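Local coordinates for protein Hsp70/Hsp90 co-chaperone CNS1 (Saccharomyces cerevisiae, PDB 6HFT) that binds the molecular chaperones Hsp90 and Hsp70 as a co-chaperone and stimulates the ATPase of the Hsp70 Ssa1, but not that of Hsp90, at residues 54-59 with 76-81; 18-23 with 34-39. All coordinates share one frame; numbering follows the deposited sequence.

Contact 1: residues 54-59 with 76-81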
loop_
_atom_site.group_PDB
_atom_site.type_symbol
_atom_site.label_atom_id
_atom_site.label_comp_id
_atom_site.label_asym_id
_atom_site.label_seq_id
_atom_site.Cartn_x
_atom_site.Cartn_y
_atom_site.Cartn_z
ATOM N N LEU A 54 -22.470 -2.229 -41.819
ATOM C CA LEU A 54 -23.368 -2.304 -40.657
ATOM C C LEU A 54 -22.697 -2.935 -39.429
ATOM O O LEU A 54 -22.877 -2.453 -38.310
ATOM C CB LEU A 54 -24.653 -3.070 -41.005
ATOM C CG LEU A 54 -25.656 -2.335 -41.905
ATOM C CD1 LEU A 54 -26.606 -3.313 -42.578
ATOM C CD2 LEU A 54 -26.437 -1.292 -41.123
ATOM N N TYR A 55 -21.928 -4.002 -39.645
ATOM C CA TYR A 55 -21.184 -4.659 -38.556
ATOM C C TYR A 55 -20.015 -3.811 -38.042
ATOM O O TYR A 55 -19.781 -3.751 -36.834
ATOM C CB TYR A 55 -20.670 -6.044 -38.985
ATOM C CG TYR A 55 -21.706 -7.148 -38.916
ATOM C CD1 TYR A 55 -22.335 -7.468 -37.709
ATOM C CD2 TYR A 55 -22.038 -7.896 -40.049
ATOM C CE1 TYR A 55 -23.278 -8.484 -37.639
ATOM C CE2 TYR A 55 -22.980 -8.914 -39.987
ATOM C CZ TYR A 55 -23.595 -9.205 -38.782
ATOM O OH TYR A 55 -24.528 -10.214 -38.720
ATOM N N ALA A 56 -19.289 -3.174 -38.959
ATOM C CA ALA A 56 -18.168 -2.292 -38.607
ATOM C C ALA A 56 -18.625 -1.020 -37.886
ATOM O O ALA A 56 -17.949 -0.551 -36.969
ATOM C CB ALA A 56 -17.365 -1.931 -39.850
ATOM N N ASN A 57 -19.764 -0.468 -38.305
ATOM C CA ASN A 57 -20.339 0.718 -37.662
ATOM C C ASN A 57 -20.887 0.425 -36.261
ATOM O O ASN A 57 -20.713 1.239 -35.351
ATOM C CB ASN A 57 -21.444 1.341 -38.527
ATOM C CG ASN A 57 -20.909 2.082 -39.745
ATOM O OD1 ASN A 57 -19.745 2.484 -39.798
ATOM N ND2 ASN A 57 -21.773 2.276 -40.734
ATOM N N ARG A 58 -21.549 -0.721 -36.089
ATOM C CA ARG A 58 -22.079 -1.111 -34.774
ATOM C C ARG A 58 -20.959 -1.425 -33.781
ATOM O O ARG A 58 -21.090 -1.138 -32.591
ATOM C CB ARG A 58 -23.039 -2.300 -34.879
ATOM C CG ARG A 58 -23.958 -2.431 -33.673
ATOM C CD ARG A 58 -25.030 -3.490 -33.875
ATOM N NE ARG A 58 -24.510 -4.852 -33.750
ATOM C CZ ARG A 58 -25.235 -5.962 -33.901
ATOM N NH1 ARG A 58 -24.652 -7.151 -33.764
ATOM N NH2 ARG A 58 -26.536 -5.902 -34.186
ATOM N N ALA A 59 -19.870 -2.015 -34.275
ATOM C CA ALA A 59 -18.652 -2.209 -33.479
ATOM C C ALA A 59 -18.087 -0.881 -32.959
ATOM O O ALA A 59 -17.650 -0.798 -31.811
ATOM C CB ALA A 59 -17.598 -2.939 -34.297
ATOM N N SER A 76 -15.457 -9.158 -35.568
ATOM C CA SER A 76 -15.268 -10.529 -36.079
ATOM C C SER A 76 -16.214 -10.856 -37.233
ATOM O O SER A 76 -15.790 -11.414 -38.247
ATOM C CB SER A 76 -15.461 -11.566 -34.965
ATOM O OG SER A 76 -14.463 -11.446 -33.969
ATOM N N LYS A 77 -17.487 -10.505 -37.066
ATOM C CA LYS A 77 -18.500 -10.704 -38.107
ATOM C C LYS A 77 -18.239 -9.862 -39.361
ATOM O O LYS A 77 -18.485 -10.326 -40.478
ATOM C CB LYS A 77 -19.904 -10.438 -37.553
ATOM C CG LYS A 77 -20.379 -11.540 -36.619
ATOM C CD LYS A 77 -21.645 -11.170 -35.868
ATOM C CE LYS A 77 -22.167 -12.345 -35.052
ATOM N NZ LYS A 77 -21.312 -12.655 -33.871
ATOM N N ALA A 78 -17.739 -8.641 -39.174
ATOM C CA ALA A 78 -17.314 -7.794 -40.293
ATOM C C ALA A 78 -16.114 -8.392 -41.039
ATOM O O ALA A 78 -16.073 -8.359 -42.271
ATOM C CB ALA A 78 -16.990 -6.389 -39.808
ATOM N N LEU A 79 -15.155 -8.942 -40.293
ATOM C CA LEU A 79 -13.957 -9.560 -40.887
ATOM C C LEU A 79 -14.216 -10.911 -41.571
ATOM O O LEU A 79 -13.413 -11.340 -42.403
ATOM C CB LEU A 79 -12.837 -9.703 -39.846
ATOM C CG LEU A 79 -12.229 -8.395 -39.321
ATOM C CD1 LEU A 79 -11.310 -8.674 -38.143
ATOM C CD2 LEU A 79 -11.483 -7.641 -40.414
ATOM N N THR A 80 -15.315 -11.577 -41.217
ATOM C CA THR A 80 -15.754 -12.789 -41.922
ATOM C C THR A 80 -16.218 -12.459 -43.350
ATOM O O THR A 80 -16.050 -13.271 -44.263
ATOM C CB THR A 80 -16.882 -13.510 -41.149
ATOM O OG1 THR A 80 -16.500 -13.657 -39.776
ATOM C CG2 THR A 80 -17.155 -14.894 -41.727
ATOM N N ILE A 81 -16.793 -11.269 -43.529
ATOM C CA ILE A 81 -17.219 -10.772 -44.842
ATOM C C ILE A 81 -16.043 -10.137 -45.602
ATOM O O ILE A 81 -15.864 -10.402 -46.794
ATOM C CB ILE A 81 -18.393 -9.771 -44.693
ATOM C CG1 ILE A 81 -19.614 -10.479 -44.083
ATOM C CG2 ILE A 81 -18.771 -9.150 -46.036
ATOM C CD1 ILE A 81 -20.543 -9.562 -43.317
#
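Tyr55 meets three residues of the 76-81 helix: Lys77, Ala78 and Ile81. Its ring lies against the aliphatic part of Lys77. Lys77 CB sits over one ring face, 3.8 Å from the centroid of Tyr55 and only 8° off the ring normal, a CH-pi contact. Further out, Lys77 CD reaches the rim of the ring, 3.6 Å from Tyr55 CE1. The Lys77 chain then bends at its last torsion (chi4 71°), and its ammonium end leads away from the ring. At the base, Tyr55 CB packs on Ala78 CB at 3.8 Å. The backbones are closest here, with 5.3 Å between CA of Tyr55 and CA of Ala78. Ile81 comes in obliquely with its CD1 methyl, 4.0 Å from Tyr55 CD2, and the two side chains cross at about a right angle. Ala56 follows with a lighter contact, its backbone N 4.0 Å from Ala78 CB. Cys88 of helix 86-98 touches both alanines. One turn beyond Tyr55, Arg58 forms a salt bridge with Asp74, earlier on the helix of Lys77. The axes approach to 8.3 Å and run nearly antiparallel, at 155°. Tyr55 is the fourth residue of TPR 2, where a large aromatic is usual, and Ala78 the twenty-seventh, where alanine is usual. Their meeting is characteristic of the antiparallel helix pair of a tetratricopeptide repeat.

Contact 2: residues 18-23 with 34-39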
loop_
_atom_site.group_PDB
_atom_site.type_symbol
_atom_site.label_atom_id
_atom_site.label_comp_id
_atom_site.label_asym_id
_atom_site.label_seq_id
_atom_site.Cartn_x
_atom_site.Cartn_y
_atom_site.Cartn_z
ATOM N N LYS A 18 -28.646 2.347 -42.671
ATOM C CA LYS A 18 -27.196 2.586 -42.642
ATOM C C LYS A 18 -26.848 4.076 -42.748
ATOM O O LYS A 18 -26.140 4.605 -41.890
ATOM C CB LYS A 18 -26.487 1.804 -43.757
ATOM C CG LYS A 18 -25.005 1.560 -43.503
ATOM C CD LYS A 18 -24.226 1.395 -44.800
ATOM C CE LYS A 18 -23.849 2.743 -45.396
ATOM N NZ LYS A 18 -23.437 2.636 -46.822
ATOM N N LYS A 19 -27.339 4.741 -43.798
ATOM C CA LYS A 19 -27.105 6.183 -43.989
ATOM C C LYS A 19 -27.780 7.014 -42.892
ATOM O O LYS A 19 -27.252 8.049 -42.489
ATOM C CB LYS A 19 -27.582 6.653 -45.374
ATOM C CG LYS A 19 -27.011 8.003 -45.810
ATOM C CD LYS A 19 -27.878 8.698 -46.854
ATOM C CE LYS A 19 -27.496 10.163 -47.037
ATOM N NZ LYS A 19 -26.218 10.351 -47.780
ATOM N N GLN A 20 -28.938 6.553 -42.417
ATOM C CA GLN A 20 -29.659 7.205 -41.312
ATOM C C GLN A 20 -28.858 7.147 -40.003
ATOM O O GLN A 20 -28.836 8.119 -39.247
ATOM C CB GLN A 20 -31.042 6.561 -41.127
ATOM C CG GLN A 20 -32.089 7.425 -40.445
ATOM C CD GLN A 20 -33.497 6.898 -40.668
ATOM O OE1 GLN A 20 -34.085 6.265 -39.791
ATOM N NE2 GLN A 20 -34.038 7.146 -41.856
ATOM N N GLY A 21 -28.195 6.016 -39.758
ATOM C CA GLY A 21 -27.351 5.832 -38.571
ATOM C C GLY A 21 -26.037 6.593 -38.573
ATOM O O GLY A 21 -25.534 6.955 -37.507
ATOM N N ASN A 22 -25.471 6.825 -39.760
ATOM C CA ASN A 22 -24.192 7.542 -39.897
ATOM C C ASN A 22 -24.274 9.033 -39.540
ATOM O O ASN A 22 -23.263 9.631 -39.163
ATOM C CB ASN A 22 -23.627 7.383 -41.319
ATOM C CG ASN A 22 -23.180 5.961 -41.624
ATOM O OD1 ASN A 22 -23.429 5.030 -40.857
ATOM N ND2 ASN A 22 -22.509 5.789 -42.758
ATOM N N GLU A 23 -25.465 9.623 -39.657
ATOM C CA GLU A 23 -25.685 11.019 -39.254
ATOM C C GLU A 23 -25.716 11.136 -37.724
ATOM O O GLU A 23 -25.332 12.169 -37.173
ATOM C CB GLU A 23 -26.984 11.595 -39.852
ATOM C CG GLU A 23 -27.263 11.290 -41.326
ATOM C CD GLU A 23 -26.056 11.465 -42.236
ATOM O OE1 GLU A 23 -25.316 12.458 -42.071
ATOM O OE2 GLU A 23 -25.853 10.612 -43.127
ATOM N N ARG A 34 -26.516 2.957 -32.583
ATOM C CA ARG A 34 -26.269 1.516 -32.421
ATOM C C ARG A 34 -27.469 0.649 -32.805
ATOM O O ARG A 34 -27.324 -0.315 -33.560
ATOM C CB ARG A 34 -25.858 1.234 -30.967
ATOM C CG ARG A 34 -25.614 -0.227 -30.600
ATOM C CD ARG A 34 -26.840 -0.915 -30.005
ATOM N NE ARG A 34 -26.472 -1.915 -29.000
ATOM C CZ ARG A 34 -26.204 -1.667 -27.713
ATOM N NH1 ARG A 34 -26.251 -0.430 -27.211
ATOM N NH2 ARG A 34 -25.882 -2.678 -26.908
ATOM N N GLU A 35 -28.642 0.996 -32.279
ATOM C CA GLU A 35 -29.868 0.224 -32.522
ATOM C C GLU A 35 -30.406 0.399 -33.949
ATOM O O GLU A 35 -31.105 -0.479 -34.455
ATOM C CB GLU A 35 -30.950 0.588 -31.494
ATOM C CG GLU A 35 -32.002 -0.496 -31.266
ATOM C CD GLU A 35 -31.541 -1.623 -30.348
ATOM O OE1 GLU A 35 -32.415 -2.279 -29.743
ATOM O OE2 GLU A 35 -30.320 -1.861 -30.217
ATOM N N LEU A 36 -30.077 1.522 -34.587
ATOM C CA LEU A 36 -30.462 1.770 -35.981
ATOM C C LEU A 36 -29.685 0.845 -36.932
ATOM O O LEU A 36 -30.239 0.372 -37.924
ATOM C CB LEU A 36 -30.259 3.252 -36.347
ATOM C CG LEU A 36 -31.237 3.927 -37.318
ATOM C CD1 LEU A 36 -32.689 3.805 -36.871
ATOM C CD2 LEU A 36 -30.866 5.394 -37.462
ATOM N N TYR A 37 -28.416 0.584 -36.613
ATOM C CA TYR A 37 -27.598 -0.382 -37.362
ATOM C C TYR A 37 -28.080 -1.827 -37.188
ATOM O O TYR A 37 -28.020 -2.618 -38.134
ATOM C CB TYR A 37 -26.118 -0.286 -36.957
ATOM C CG TYR A 37 -25.444 1.031 -37.303
ATOM C CD1 TYR A 37 -25.476 1.537 -38.606
ATOM C CD2 TYR A 37 -24.751 1.761 -36.336
ATOM C CE1 TYR A 37 -24.857 2.736 -38.928
ATOM C CE2 TYR A 37 -24.132 2.964 -36.651
ATOM C CZ TYR A 37 -24.187 3.448 -37.945
ATOM O OH TYR A 37 -23.559 4.634 -38.243
ATOM N N SER A 38 -28.549 -2.165 -35.984
ATOM C CA SER A 38 -29.074 -3.506 -35.684
ATOM C C SER A 38 -30.280 -3.899 -36.545
ATOM O O SER A 38 -30.439 -5.073 -36.884
ATOM C CB SER A 38 -29.456 -3.616 -34.205
ATOM O OG SER A 38 -28.350 -3.344 -33.363
ATOM N N LYS A 39 -31.116 -2.918 -36.889
ATOM C CA LYS A 39 -32.303 -3.153 -37.720
ATOM C C LYS A 39 -31.961 -3.361 -39.197
ATOM O O LYS A 39 -32.667 -4.092 -39.895
ATOM C CB LYS A 39 -33.317 -2.012 -37.563
ATOM C CG LYS A 39 -33.849 -1.836 -36.143
ATOM C CD LYS A 39 -34.769 -2.975 -35.705
ATOM C CE LYS A 39 -34.577 -3.330 -34.237
ATOM N NZ LYS A 39 -33.318 -4.088 -33.985
#
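Leu36 overlaps the backbone of the 18-23 helix at Gln20 and Gly21. Its CD2 methyl does the touching, 3.6 Å from Gly21 N. The same Leu36 methyl also touches Gln20 CG, at 3.8 Å, where the two side chains cross at about a right angle. Gln20 continues extended past Leu36. Gly21 has no side chain, and a CB there would point into the ring of Tyr37. The backbones come close at this point, with 5.7 Å between CA of Gly21 and CA of Leu36. Tyr37 fills the other part of the interface. With CG beside the backbone N (chi1 -65°), its ring extends across to the first helix. There Tyr37 OH gives its hydrogen to Asn22 OD1, at 2.6 Å. The hydroxyl meets the amide oxygen at a C=O angle of 138° and is somewhat tilted from the carbonyl plane. Asn22 OD1 in turn lies at the edge of the ring, in its plane, while the amide is turned well away from the ring plane. Lys18 O is also near the ring plane, 3.7 Å from Tyr37 CE1. Asn57 and Cys61 of helix 48-65 pack against the Tyr37 side chain, so that Tyr37 sits buried between helices. Replacing Tyr37 by an alanine would probably open a gap beside Gly21 and leave the Asn22 amide freer to turn without its hydroxyl partner. The segments are close to antiparallel, at 171°. A glycine on the first helix facing an aromatic residue of the second is a hallmark of the tetratricopeptide repeat, and this pair of helices is TPR 1.

Contact 2 joins the two helices of TPR 1, and contact 1 those of TPR 2, with centres about 13 Å apart. The two touch directly through helix 48-65. Asn57 CB packs on Tyr37 CZ at 3.5 Å. Arg58 NH2 probably hydrogen-bonds Ser38 OG at 3.2 Å, so Arg58 links the second helices of both repeats. Asn57 ND2 also packs against Asn22 OD1, 3.2 Å away. Cns1 binds the C-terminal MEEVD peptide of Hsp90 through its TPR repeats. Asn22 and Asn57, on the first helices of their repeats, are placed like the asparagines that line the peptide groove of Hop, and probably face the peptide in Cns1 too.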